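Local structure of 4-hydroxybenzoyl-CoA thioesterase (Staphylococcus aureus, 6FDG) at residues A[6-11]-A[74-79]; A[28-33]-A[92-97]; A[53-58]-A[109-114]; A[60-65]-A[101-106]. The protein probably hydrolyses acyl-CoA thioesters, with 1,4-dihydroxy-2-naphthoyl-CoA of the vitamin K2 pathway as its likely substrate. All coordinates share one frame; numbering follows the deposited sequence. Where two conformers were deposited one is given.

Contact 1 of 4, residues A[6-11]-A[74-79]; sequences TEIEAR and VKVKTW
The carbonyl oxygen Val76 O is gripped twice: Thr6 N donates to it across the strands at 2.9 Å, and a water donates from the same 2.9 Å. In the antiparallel sheet of the hotdog fold, this joins the N-terminal strand 2-9 to strand 73-83. Thr6 and Val76 form one hydrogen-bonded pair and Ile8 and Val74 the next, with Glu7 and Lys75 as the non-hydrogen-bonded pair between them. The four backbone bonds are nearly straight at hydrogen. On the face carrying Thr6, Ile8, Val74 and Val76 the contact is buried, because helix 26-41 lies there: Ala33 touches Thr6 and Val76, and Trp29 touches Ile8. With CG1 anti to the carbonyl carbon (chi1 -58°) and the chain extended beyond it, Ile8 reaches along the sheet until its CD1 meets Val76 CG2 at 3.9 Å. Val74 CG2 instead packs against Ile8 CB, also at 3.9 Å. The other face illustrates how a sheet surface pairs its charges. Glu7 and Lys75 run side by side out into solvent, and a bend at the end of the lysine chain (chi4 -51°) turns NZ onto Glu7 OE1 in a 2.8 Å salt bridge. Back on the helix side, Thr6 OG1 hydrogen-bonds to Asp36 OD2 and accepts from the bridging water at 2.7 Å, a water that also lies 2.8 Å from Thr78 OG1.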
loop_
_atom_site.group_PDB
_atom_site.type_symbol
_atom_site.label_atom_id
_atom_site.label_comp_id
_atom_site.label_asym_id
_atom_site.label_seq_id
_atom_site.Cartn_x
_atom_site.Cartn_y
_atom_site.Cartn_z
ATOM N N THR A 6 -2.923 14.667 -15.952
ATOM C CA THR A 6 -3.777 13.764 -15.267
ATOM C C THR A 6 -4.197 14.321 -13.941
ATOM O O THR A 6 -3.326 14.690 -13.111
ATOM C CB THR A 6 -3.022 12.432 -15.020
ATOM O OG1 THR A 6 -2.439 11.943 -16.223
ATOM C CG2 THR A 6 -3.911 11.366 -14.396
ATOM N N GLU A 7 -5.473 14.298 -13.608
ATOM C CA GLU A 7 -5.939 14.765 -12.292
ATOM C C GLU A 7 -6.050 13.541 -11.378
ATOM O O GLU A 7 -6.621 12.506 -11.749
ATOM C CB GLU A 7 -7.315 15.417 -12.435
ATOM C CG GLU A 7 -7.263 16.692 -13.286
ATOM C CD GLU A 7 -8.605 17.454 -13.206
ATOM O OE1 GLU A 7 -8.916 17.959 -12.108
ATOM O OE2 GLU A 7 -9.346 17.489 -14.215
ATOM N N ILE A 8 -5.540 13.697 -10.159
ATOM C CA ILE A 8 -5.594 12.695 -9.129
ATOM C C ILE A 8 -6.124 13.338 -7.844
ATOM O O ILE A 8 -5.651 14.396 -7.447
ATOM C CB ILE A 8 -4.188 12.076 -8.895
ATOM C CG1 ILE A 8 -3.657 11.455 -10.205
ATOM C CG2 ILE A 8 -4.224 11.113 -7.702
ATOM C CD1 ILE A 8 -2.285 10.812 -10.040
ATOM N N GLU A 9 -7.059 12.688 -7.204
ATOM C CA GLU A 9 -7.547 13.181 -5.901
ATOM C C GLU A 9 -6.921 12.311 -4.825
ATOM O O GLU A 9 -7.096 11.093 -4.828
ATOM C CB GLU A 9 -9.070 13.063 -5.849
ATOM C CG GLU A 9 -9.626 13.530 -4.519
ATOM C CD GLU A 9 -10.924 14.294 -4.648
ATOM O OE1 GLU A 9 -11.820 13.858 -5.396
ATOM O OE2 GLU A 9 -11.028 15.383 -4.038
ATOM N N ALA A 10 -6.186 12.923 -3.906
ATOM C CA ALA A 10 -5.541 12.214 -2.846
ATOM C C ALA A 10 -6.527 11.443 -2.018
ATOM O O ALA A 10 -7.703 11.887 -1.799
ATOM C CB ALA A 10 -4.762 13.168 -1.985
ATOM N N ARG A 11 -6.141 10.307 -1.471
ATOM C CA ARG A 11 -6.975 9.475 -0.614
ATOM C C ARG A 11 -6.466 9.542 0.808
ATOM O O ARG A 11 -5.289 9.647 1.054
ATOM C CB ARG A 11 -6.898 7.997 -1.090
ATOM C CG ARG A 11 -7.533 7.806 -2.464
ATOM C CD ARG A 11 -7.134 6.478 -3.038
ATOM N NE ARG A 11 -7.820 6.201 -4.284
ATOM C CZ ARG A 11 -7.744 5.065 -5.000
ATOM N NH1 ARG A 11 -7.038 4.105 -4.553
ATOM N NH2 ARG A 11 -8.518 4.968 -6.060
ATOM N N VAL A 74 -4.645 17.104 -7.263
ATOM C CA VAL A 74 -3.413 17.475 -7.953
ATOM C C VAL A 74 -3.474 17.238 -9.454
ATOM O O VAL A 74 -4.346 16.468 -9.930
ATOM C CB VAL A 74 -2.197 16.724 -7.352
ATOM C CG1 VAL A 74 -2.005 16.911 -5.883
ATOM C CG2 VAL A 74 -2.212 15.224 -7.704
ATOM N N LYS A 75 -2.571 17.881 -10.202
ATOM C CA LYS A 75 -2.468 17.646 -11.621
ATOM C C LYS A 75 -1.074 17.212 -11.895
ATOM O O LYS A 75 -0.089 17.756 -11.410
ATOM C CB LYS A 75 -2.764 18.940 -12.406
ATOM C CG LYS A 75 -4.237 19.387 -12.223
ATOM C CD LYS A 75 -4.582 20.719 -12.884
ATOM C CE LYS A 75 -5.990 21.078 -12.365
ATOM N NZ LYS A 75 -6.979 19.934 -12.525
ATOM N N VAL A 76 -0.942 16.091 -12.629
ATOM C CA VAL A 76 0.344 15.481 -12.981
ATOM C C VAL A 76 0.622 15.699 -14.453
ATOM O O VAL A 76 -0.210 15.260 -15.248
ATOM C CB VAL A 76 0.452 13.992 -12.617
ATOM C CG1 VAL A 76 1.868 13.563 -12.889
ATOM C CG2 VAL A 76 0.010 13.744 -11.201
ATOM N N LYS A 77 1.671 16.365 -14.804
ATOM C CA LYS A 77 2.124 16.625 -16.181
ATOM C C LYS A 77 3.145 15.538 -16.481
ATOM O O LYS A 77 4.132 15.411 -15.746
ATOM C CB LYS A 77 2.709 18.028 -16.320
ATOM C CG LYS A 77 3.230 18.344 -17.710
ATOM C CD LYS A 77 3.719 19.811 -17.728
ATOM C CE LYS A 77 4.121 20.239 -19.112
ATOM N NZ LYS A 77 4.607 21.676 -19.075
ATOM N N THR A 78 2.975 14.795 -17.579
ATOM C CA THR A 78 3.823 13.681 -18.024
ATOM C C THR A 78 4.322 13.864 -19.391
ATOM O O THR A 78 3.484 14.205 -20.259
ATOM C CB THR A 78 3.039 12.387 -17.941
ATOM O OG1 THR A 78 2.498 12.173 -16.667
ATOM C CG2 THR A 78 3.945 11.176 -18.279
ATOM N N TRP A 79 5.558 13.586 -19.640
ATOM C CA TRP A 79 6.087 13.585 -21.038
ATOM C C TRP A 79 7.214 12.580 -21.121
ATOM O O TRP A 79 7.689 12.016 -20.099
ATOM C CB TRP A 79 6.631 14.958 -21.498
ATOM C CG TRP A 79 7.763 15.485 -20.798
ATOM C CD1 TRP A 79 9.067 15.454 -21.236
ATOM C CD2 TRP A 79 7.801 16.243 -19.578
ATOM N NE1 TRP A 79 9.895 16.097 -20.345
ATOM C CE2 TRP A 79 9.129 16.582 -19.333
ATOM C CE3 TRP A 79 6.814 16.619 -18.635
ATOM C CZ2 TRP A 79 9.509 17.403 -18.209
ATOM C CZ3 TRP A 79 7.220 17.312 -17.552
ATOM C CH2 TRP A 79 8.508 17.681 -17.373
HETATM O O HOH W 1 -0.151 13.073 -17.099
#

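Contact 2 of 4, residues A[28-33]-A[92-97]; sequences TWFEVA and YEIFNE
Phe30 and Tyr92 stack almost flat on each other, their planes only 4° apart and their centroids separated by 4.1 Å, in an offset stack between the central helix of the hotdog fold and the sheet that wraps it. The shift slides each ring over its partner's CB as well. Phe30 CB stands 3.8 Å from the centroid of the Tyr92 ring, nearly on its normal, while Tyr92 CB lies over the face of the Phe30 ring, so a CH-pi contact flanks the stack at each end. Phe30 O comes within 3.4 Å of Tyr92 CE2. Beside this dense pair the packing is thinner. Ile94, its CG1 anti to the carbonyl carbon (chi1 -56°), brings a single methyl, CD1, to Phe30 CE1 at 3.9 Å and to the edge of the Trp29 indole at CE3, while Ala33 CB stays 4.4 Å from Tyr92 CD2. Glu93 and Phe95, partly exposed, belong to the opposite side of the strand. The polar ends are served elsewhere: Tyr92 OH hydrogen-bonds to Thr107 OG1 and Arg34 NH2, and Trp29 NE1 to Glu14 OE2. Helix and strand thus meet here mainly through ring stacking and apolar contact, while the tyrosine hydroxyl, anchored at the far end, probably helps to hold its ring in place against Phe30.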
loop_
_atom_site.group_PDB
_atom_site.type_symbol
_atom_site.label_atom_id
_atom_site.label_comp_id
_atom_site.label_asym_id
_atom_site.label_seq_id
_atom_site.Cartn_x
_atom_site.Cartn_y
_atom_site.Cartn_z
ATOM N N THR A 28 3.037 5.415 -7.346
ATOM C CA THR A 28 1.726 5.021 -7.828
ATOM C C THR A 28 1.087 6.131 -8.629
ATOM O O THR A 28 0.454 5.872 -9.676
ATOM C CB THR A 28 0.817 4.524 -6.698
ATOM O OG1 THR A 28 1.474 3.419 -6.091
ATOM C CG2 THR A 28 -0.519 4.199 -7.125
ATOM N N TRP A 29 1.246 7.365 -8.183
ATOM C CA TRP A 29 0.687 8.482 -8.939
ATOM C C TRP A 29 1.410 8.676 -10.257
ATOM O O TRP A 29 0.729 8.927 -11.273
ATOM C CB TRP A 29 0.796 9.787 -8.139
ATOM C CG TRP A 29 -0.143 9.827 -6.946
ATOM C CD1 TRP A 29 -0.932 8.874 -6.481
ATOM C CD2 TRP A 29 -0.332 10.963 -6.076
ATOM N NE1 TRP A 29 -1.669 9.289 -5.353
ATOM C CE2 TRP A 29 -1.285 10.597 -5.138
ATOM C CE3 TRP A 29 0.226 12.226 -6.021
ATOM C CZ2 TRP A 29 -1.801 11.466 -4.157
ATOM C CZ3 TRP A 29 -0.241 13.110 -5.037
ATOM C CH2 TRP A 29 -1.249 12.697 -4.141
ATOM N N PHE A 30 2.725 8.453 -10.311
ATOM C CA PHE A 30 3.448 8.500 -11.609
ATOM C C PHE A 30 2.908 7.401 -12.491
ATOM O O PHE A 30 2.785 7.637 -13.717
ATOM C CB PHE A 30 4.923 8.346 -11.433
ATOM C CG PHE A 30 5.643 9.508 -10.782
ATOM C CD1 PHE A 30 5.101 10.746 -10.525
ATOM C CD2 PHE A 30 7.010 9.345 -10.511
ATOM C CE1 PHE A 30 5.856 11.792 -9.951
ATOM C CE2 PHE A 30 7.780 10.373 -9.997
ATOM C CZ PHE A 30 7.162 11.595 -9.709
ATOM N N GLU A 31 2.606 6.198 -11.971
ATOM C CA GLU A 31 2.032 5.135 -12.798
ATOM C C GLU A 31 0.707 5.528 -13.373
ATOM O O GLU A 31 0.458 5.310 -14.585
ATOM C CB GLU A 31 1.929 3.885 -11.944
ATOM C CG GLU A 31 1.132 2.779 -12.599
ATOM C CD GLU A 31 0.798 1.699 -11.553
ATOM O OE1 GLU A 31 -0.413 1.661 -11.054
ATOM O OE2 GLU A 31 1.671 0.806 -11.329
ATOM N N VAL A 32 -0.193 6.064 -12.549
ATOM C CA VAL A 32 -1.488 6.497 -13.030
ATOM C C VAL A 32 -1.301 7.517 -14.164
ATOM O O VAL A 32 -1.948 7.435 -15.216
ATOM C CB VAL A 32 -2.322 7.081 -11.869
ATOM C CG1 VAL A 32 -3.611 7.816 -12.366
ATOM C CG2 VAL A 32 -2.703 5.992 -10.925
ATOM N N ALA A 33 -0.435 8.449 -13.997
ATOM C CA ALA A 33 -0.154 9.475 -15.005
ATOM C C ALA A 33 0.431 8.927 -16.252
ATOM O O ALA A 33 -0.012 9.304 -17.371
ATOM C CB ALA A 33 0.670 10.588 -14.371
ATOM N N TYR A 92 7.950 13.789 -14.988
ATOM C CA TYR A 92 6.717 14.240 -14.384
ATOM C C TYR A 92 6.877 15.509 -13.578
ATOM O O TYR A 92 7.940 15.786 -12.976
ATOM C CB TYR A 92 6.202 13.232 -13.336
ATOM C CG TYR A 92 6.163 11.802 -13.890
ATOM C CD1 TYR A 92 7.319 10.990 -13.760
ATOM C CD2 TYR A 92 5.042 11.267 -14.431
ATOM C CE1 TYR A 92 7.348 9.702 -14.297
ATOM C CE2 TYR A 92 5.049 9.936 -14.938
ATOM C CZ TYR A 92 6.184 9.172 -14.803
ATOM O OH TYR A 92 6.175 7.818 -15.273
ATOM N N GLU A 93 5.806 16.268 -13.538
ATOM C CA GLU A 93 5.662 17.435 -12.587
ATOM C C GLU A 93 4.322 17.299 -11.944
ATOM O O GLU A 93 3.322 17.060 -12.622
ATOM C CB GLU A 93 5.729 18.792 -13.353
ATOM C CG GLU A 93 7.060 19.084 -13.912
ATOM C CD GLU A 93 7.146 20.353 -14.797
ATOM O OE1 GLU A 93 6.115 20.771 -15.277
ATOM O OE2 GLU A 93 8.295 20.703 -15.029
ATOM N N ILE A 94 4.245 17.494 -10.623
ATOM C CA ILE A 94 2.980 17.473 -9.911
ATOM C C ILE A 94 2.675 18.870 -9.348
ATOM O O ILE A 94 3.542 19.476 -8.674
ATOM C CB ILE A 94 2.954 16.521 -8.738
ATOM C CG1 ILE A 94 3.323 15.077 -9.213
ATOM C CG2 ILE A 94 1.620 16.558 -8.043
ATOM C CD1 ILE A 94 3.292 14.068 -8.108
ATOM N N PHE A 95 1.510 19.391 -9.740
ATOM C CA PHE A 95 1.027 20.706 -9.220
ATOM C C PHE A 95 -0.043 20.446 -8.265
ATOM O O PHE A 95 -0.988 19.660 -8.418
ATOM C CB PHE A 95 0.562 21.529 -10.443
ATOM C CG PHE A 95 1.634 21.819 -11.445
ATOM C CD1 PHE A 95 2.484 22.955 -11.337
ATOM C CD2 PHE A 95 1.872 20.936 -12.515
ATOM C CE1 PHE A 95 3.545 23.201 -12.220
ATOM C CE2 PHE A 95 2.923 21.200 -13.399
ATOM C CZ PHE A 95 3.749 22.296 -13.274
ATOM N N ASN A 96 0.006 21.264 -7.170
ATOM C CA ASN A 96 -1.035 21.225 -6.174
ATOM C C ASN A 96 -2.249 22.049 -6.606
ATOM O O ASN A 96 -2.250 22.665 -7.627
ATOM C CB ASN A 96 -0.457 21.491 -4.790
ATOM C CG ASN A 96 -0.156 22.961 -4.499
ATOM O OD1 ASN A 96 -0.483 23.810 -5.350
ATOM N ND2 ASN A 96 0.646 23.197 -3.507
ATOM N N GLU A 97 -3.251 22.121 -5.699
ATOM C CA GLU A 97 -4.533 22.788 -6.020
ATOM C C GLU A 97 -4.360 24.319 -6.185
ATOM O O GLU A 97 -5.104 25.045 -6.943
ATOM C CB GLU A 97 -5.494 22.481 -4.833
ATOM C CG GLU A 97 -6.712 21.840 -5.266
ATOM C CD GLU A 97 -7.639 21.578 -4.106
ATOM O OE1 GLU A 97 -8.364 22.494 -3.657
ATOM O OE2 GLU A 97 -7.690 20.434 -3.656
#

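Contact 3 of 4, residues A[53-58]-A[109-114]; sequences IISPVT and LICIKE
Hydrogen bonds of two kinds join Ile54 to Ile112 and Ser55 to Ile110. The backbones of Ile54 and Ile112 exchange a reciprocal pair, Ile112 N to Ile54 O at 2.8 Å and Ile54 N to Ile112 O at 2.9 Å, with both donors lying close to the line of the acceptor's C=O bond. Further on, Ile110 N gives a longer bond of 3.3 Å to Pro56 O. Between these, a side chain takes over from the backbone: Ser55, whose backbone N is hydrogen-bonded to Tyr45 OH instead of to the facing strand, sends OG to Ile110 O at 2.8 Å. That hydroxyl sits 41° out of the carbonyl plane, placed there by a chi1 of -171° that sets OG anti to the backbone N. These bonds hold the short strand 53-54 and the start of strand 57-64 against the far end of strand 101-113, an antiparallel pairing in the hotdog sheet, interrupted at Ser55 and Pro56. Apolar contacts fall on both faces. On one, Val57 CG2 meets Leu109 CD1 at 3.8 Å, and Arg34 of helix 26-41 touches both residues. On the other, Pro56 CG rests on Ile112 CD1 at 3.9 Å, and Thr58 CG2 lies 3.7 Å from Ile110 CG1. Met18 of a neighbouring subunit packs on Pro56.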
loop_
_atom_site.group_PDB
_atom_site.type_symbol
_atom_site.label_atom_id
_atom_site.label_comp_id
_atom_site.label_asym_id
_atom_site.label_seq_id
_atom_site.Cartn_x
_atom_site.Cartn_y
_atom_site.Cartn_z
ATOM N N ILE A 53 3.607 -9.332 -22.918
ATOM C CA ILE A 53 4.706 -8.381 -22.717
ATOM C C ILE A 53 4.354 -7.497 -21.507
ATOM O O ILE A 53 3.263 -7.086 -21.409
ATOM C CB ILE A 53 4.933 -7.531 -23.972
ATOM C CG1 ILE A 53 5.317 -8.409 -25.208
ATOM C CG2 ILE A 53 6.064 -6.480 -23.766
ATOM C CD1 ILE A 53 6.543 -9.209 -24.993
ATOM N N ILE A 54 5.345 -7.329 -20.629
ATOM C CA ILE A 54 5.195 -6.421 -19.443
ATOM C C ILE A 54 6.234 -5.356 -19.580
ATOM O O ILE A 54 7.341 -5.570 -20.037
ATOM C CB ILE A 54 5.552 -7.119 -18.154
ATOM C CG1 ILE A 54 4.677 -8.334 -17.961
ATOM C CG2 ILE A 54 5.286 -6.193 -16.968
ATOM C CD1 ILE A 54 5.170 -9.144 -16.827
ATOM N N SER A 55 5.897 -4.193 -18.921
ATOM C CA SER A 55 6.759 -3.029 -18.894
ATOM C C SER A 55 7.083 -2.571 -17.435
ATOM O O SER A 55 6.330 -1.677 -16.948
ATOM C CB SER A 55 6.154 -1.930 -19.669
ATOM O OG SER A 55 7.015 -0.858 -19.861
ATOM N N PRO A 56 8.106 -3.090 -16.896
ATOM C CA PRO A 56 8.465 -2.638 -15.549
ATOM C C PRO A 56 9.332 -1.443 -15.516
ATOM O O PRO A 56 10.115 -1.121 -16.427
ATOM C CB PRO A 56 9.201 -3.830 -15.001
ATOM C CG PRO A 56 9.933 -4.412 -16.192
ATOM C CD PRO A 56 8.925 -4.240 -17.284
ATOM N N VAL A 57 9.201 -0.742 -14.384
ATOM C CA VAL A 57 10.165 0.390 -14.012
ATOM C C VAL A 57 11.482 -0.109 -13.657
ATOM O O VAL A 57 11.558 -0.977 -12.743
ATOM C CB VAL A 57 9.505 1.204 -12.909
ATOM C CG1 VAL A 57 10.504 2.226 -12.427
ATOM C CG2 VAL A 57 8.280 1.868 -13.410
ATOM N N THR A 58 12.558 0.398 -14.196
ATOM C CA THR A 58 13.904 0.084 -13.919
ATOM C C THR A 58 14.675 1.157 -13.192
ATOM O O THR A 58 15.762 0.896 -12.624
ATOM C CB THR A 58 14.665 -0.379 -15.200
ATOM O OG1 THR A 58 14.759 0.743 -16.083
ATOM C CG2 THR A 58 13.997 -1.642 -15.728
ATOM N N LEU A 109 11.520 2.898 -18.097
ATOM C CA LEU A 109 10.678 1.728 -18.386
ATOM C C LEU A 109 11.379 0.924 -19.490
ATOM O O LEU A 109 11.948 1.531 -20.421
ATOM C CB LEU A 109 9.307 2.063 -18.845
ATOM C CG LEU A 109 8.250 2.568 -17.909
ATOM C CD1 LEU A 109 7.702 1.456 -17.172
ATOM C CD2 LEU A 109 8.617 3.689 -17.001
ATOM N N ILE A 110 11.291 -0.358 -19.404
ATOM C CA ILE A 110 11.717 -1.334 -20.474
ATOM C C ILE A 110 10.493 -2.173 -20.769
ATOM O O ILE A 110 9.506 -2.176 -20.062
ATOM C CB ILE A 110 12.973 -2.168 -20.114
ATOM C CG1 ILE A 110 12.711 -3.042 -18.878
ATOM C CG2 ILE A 110 14.118 -1.251 -19.890
ATOM C CD1 ILE A 110 13.748 -4.076 -18.492
ATOM N N CYS A 111 10.573 -3.007 -21.836
ATOM C CA CYS A 111 9.555 -4.009 -22.093
ATOM C C CYS A 111 10.218 -5.378 -22.151
ATOM O O CYS A 111 11.302 -5.493 -22.720
ATOM C CB CYS A 111 8.910 -3.722 -23.462
ATOM S SG CYS A 111 7.857 -2.243 -23.527
ATOM N N ILE A 112 9.551 -6.332 -21.551
ATOM C CA ILE A 112 10.078 -7.683 -21.430
ATOM C C ILE A 112 8.979 -8.689 -21.655
ATOM O O ILE A 112 7.836 -8.476 -21.551
ATOM C CB ILE A 112 10.675 -7.898 -20.016
ATOM C CG1 ILE A 112 9.626 -7.855 -18.922
ATOM C CG2 ILE A 112 11.853 -6.917 -19.735
ATOM C CD1 ILE A 112 10.223 -8.069 -17.517
ATOM N N LYS A 113 9.448 -9.936 -22.005
ATOM C CA LYS A 113 8.556 -11.055 -22.060
ATOM C C LYS A 113 8.095 -11.490 -20.695
ATOM O O LYS A 113 8.909 -11.575 -19.792
ATOM C CB LYS A 113 9.273 -12.254 -22.753
ATOM C CG LYS A 113 9.805 -12.007 -24.087
ATOM C CD LYS A 113 8.790 -11.643 -25.085
ATOM C CE LYS A 113 7.626 -12.632 -25.248
ATOM N NZ LYS A 113 7.831 -13.614 -26.397
ATOM N N GLU A 114 6.835 -11.755 -20.556
ATOM C CA GLU A 114 6.215 -12.051 -19.225
ATOM C C GLU A 114 6.774 -13.338 -18.700
ATOM O O GLU A 114 6.986 -13.493 -17.461
ATOM C CB GLU A 114 4.735 -12.181 -19.331
ATOM C CG GLU A 114 4.098 -12.438 -17.982
ATOM C CD GLU A 114 2.632 -12.189 -18.000
ATOM O OE1 GLU A 114 2.021 -12.364 -19.105
ATOM O OE2 GLU A 114 2.130 -11.817 -16.902
#

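Contact 4 of 4, residues A[60-65]-A[101-106]; sequences LNVNYK and LATTGS
An antiparallel ladder of the hotdog sheet joins strand 57-64 to strand 101-113, with Asn61 opposite Ser106 and Asn63 opposite Thr104 as its hydrogen-bonded pairs. Asn63 N reaches Thr104 O at 2.8 Å, and Thr104 N returns to Asn63 O at 3.0 Å in the carbonyl plane. Between the pairs Gly105 is almost fully extended, bringing its CA 3.0 Å from Asn61 O. On its other edge strand 101-113 carries a classic beta bulge, Ala102 and Thr103 both facing Ile94 of strand 88-95; on this edge Lys65 N donates to Ala102 O at 2.8 Å, from 36° out of the carbonyl plane. The two faces differ in character. On the helix side Val62 CG1 meets Thr103 CG2 at 3.6 Å, beneath Phe30 and Tyr26 of helix 26-41, and Tyr64 OH hydrogen-bonds to His23 O. On the outer side Lys65 bends at chi2 (-56°), so that its chain passes Thr104, CE lying 3.8 Å from OG1. Amide groups on this face look across the interface: Asn61 ND2 hydrogen-bonds to Asn61 OD1 of a neighbouring subunit, and in the conformer given Asn63 ND2 does so to Asp59 OD1 there. Residues Leu60 to Asn63 also pair antiparallel with a strand of that subunit, and such a sheet continued from one chain to the next is typical of paired hotdog domains.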
loop_
_atom_site.group_PDB
_atom_site.type_symbol
_atom_site.label_atom_id
_atom_site.label_comp_id
_atom_site.label_asym_id
_atom_site.label_seq_id
_atom_site.Cartn_x
_atom_site.Cartn_y
_atom_site.Cartn_z
ATOM N N LEU A 60 13.681 4.898 -10.745
ATOM C CA LEU A 60 12.669 5.801 -10.175
ATOM C C LEU A 60 13.400 6.983 -9.555
ATOM O O LEU A 60 14.354 6.729 -8.736
ATOM C CB LEU A 60 11.791 5.106 -9.135
ATOM C CG LEU A 60 10.880 6.015 -8.303
ATOM C CD1 LEU A 60 9.748 6.603 -9.173
ATOM C CD2 LEU A 60 10.302 5.188 -7.193
ATOM N N ASN A 61 12.989 8.220 -9.809
ATOM C CA ASN A 61 13.492 9.403 -9.118
ATOM C C ASN A 61 12.343 10.249 -8.783
ATOM O O ASN A 61 11.443 10.489 -9.575
ATOM C CB ASN A 61 14.424 10.152 -10.051
ATOM C CG ASN A 61 15.538 9.222 -10.589
ATOM O OD1 ASN A 61 15.436 8.617 -11.722
ATOM N ND2 ASN A 61 16.554 9.003 -9.812
ATOM N N VAL A 62 12.291 10.750 -7.527
ATOM C CA VAL A 62 11.246 11.683 -7.076
ATOM C C VAL A 62 11.926 12.806 -6.293
ATOM O O VAL A 62 12.740 12.511 -5.398
ATOM C CB VAL A 62 10.196 11.074 -6.171
ATOM C CG1 VAL A 62 8.995 11.964 -6.018
ATOM C CG2 VAL A 62 9.687 9.653 -6.706
ATOM N N ASN A 63 11.688 14.061 -6.644
ATOM C CA ASN A 63 12.205 15.188 -5.860
ATOM C C ASN A 63 11.084 15.978 -5.361
ATOM O O ASN A 63 10.305 16.540 -6.171
ATOM C CB ASN A 63 13.047 16.027 -6.765
ATOM C CG ASN A 63 13.817 17.083 -5.993
ATOM O OD1 ASN A 63 13.287 18.077 -5.669
ATOM N ND2 ASN A 63 15.007 16.726 -5.535
ATOM N N TYR A 64 10.992 16.038 -4.044
ATOM C CA TYR A 64 9.831 16.555 -3.336
ATOM C C TYR A 64 10.092 18.080 -3.021
ATOM O O TYR A 64 10.914 18.370 -2.170
ATOM C CB TYR A 64 9.529 15.795 -2.056
ATOM C CG TYR A 64 9.340 14.255 -2.310
ATOM C CD1 TYR A 64 10.446 13.457 -2.263
ATOM C CD2 TYR A 64 8.145 13.719 -2.476
ATOM C CE1 TYR A 64 10.344 12.075 -2.499
ATOM C CE2 TYR A 64 7.995 12.314 -2.681
ATOM C CZ TYR A 64 9.090 11.543 -2.663
ATOM O OH TYR A 64 9.044 10.163 -2.931
ATOM N N LYS A 65 9.377 18.967 -3.644
ATOM C CA LYS A 65 9.580 20.423 -3.394
ATOM C C LYS A 65 8.705 20.892 -2.367
ATOM O O LYS A 65 9.155 21.840 -1.602
ATOM C CB LYS A 65 9.290 21.187 -4.672
ATOM C CG LYS A 65 9.942 20.798 -5.933
ATOM C CD LYS A 65 11.378 20.739 -6.003
ATOM C CE LYS A 65 11.707 20.279 -7.470
ATOM N NZ LYS A 65 13.135 20.265 -7.763
ATOM N N LEU A 101 4.226 24.115 -8.081
ATOM C CA LEU A 101 5.042 22.872 -8.351
ATOM C C LEU A 101 5.442 22.164 -7.061
ATOM O O LEU A 101 6.188 22.767 -6.219
ATOM C CB LEU A 101 6.222 23.237 -9.140
ATOM C CG LEU A 101 7.116 21.985 -9.557
ATOM C CD1 LEU A 101 6.367 21.075 -10.449
ATOM C CD2 LEU A 101 8.425 22.490 -10.075
ATOM N N ALA A 102 4.801 21.020 -6.787
ATOM C CA ALA A 102 5.023 20.272 -5.546
ATOM C C ALA A 102 6.163 19.228 -5.657
ATOM O O ALA A 102 6.795 18.852 -4.711
ATOM C CB ALA A 102 3.805 19.683 -5.034
ATOM N N THR A 103 6.286 18.648 -6.867
ATOM C CA THR A 103 7.131 17.477 -7.071
ATOM C C THR A 103 7.556 17.339 -8.500
ATOM O O THR A 103 6.781 17.691 -9.409
ATOM C CB THR A 103 6.239 16.173 -6.754
ATOM O OG1 THR A 103 5.239 16.428 -5.847
ATOM C CG2 THR A 103 7.103 15.037 -6.444
ATOM N N THR A 104 8.751 16.844 -8.734
ATOM C CA THR A 104 9.220 16.437 -10.036
ATOM C C THR A 104 9.739 15.041 -9.933
ATOM O O THR A 104 9.937 14.499 -8.811
ATOM C CB THR A 104 10.317 17.326 -10.605
ATOM O OG1 THR A 104 11.462 17.320 -9.778
ATOM C CG2 THR A 104 9.795 18.787 -10.677
ATOM N N GLY A 105 9.872 14.320 -11.060
ATOM C CA GLY A 105 10.537 12.990 -10.963
ATOM C C GLY A 105 10.626 12.379 -12.304
ATOM O O GLY A 105 10.319 13.037 -13.383
ATOM N N SER A 106 11.067 11.137 -12.365
ATOM C CA SER A 106 11.234 10.417 -13.592
ATOM C C SER A 106 11.153 8.940 -13.355
ATOM O O SER A 106 11.383 8.434 -12.232
ATOM C CB SER A 106 12.539 10.730 -14.287
ATOM O OG SER A 106 13.660 10.413 -13.506
#

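From the N terminus, strand 2-9 waits until residues 74-79 to close contact 1, and within that loop the chain lays down the helix of contact 2 and the first strands of contacts 3 and 4. Contact 2 closes next, when 92-97 returns beneath helix 26-41, and crosses contact 1. Contact 4 then pairs 60-65 with 101-106, nested inside contact 3, which is last to close at 109-114; both cross contacts 1 and 2. Contacts 1 and 2 touch through neighbouring strands 73-83 and 88-95, and contacts 2 and 4 through 88-95 and 101-113. Contact 3 lies about 22 Å from contact 4, centre to centre, along their shared strands.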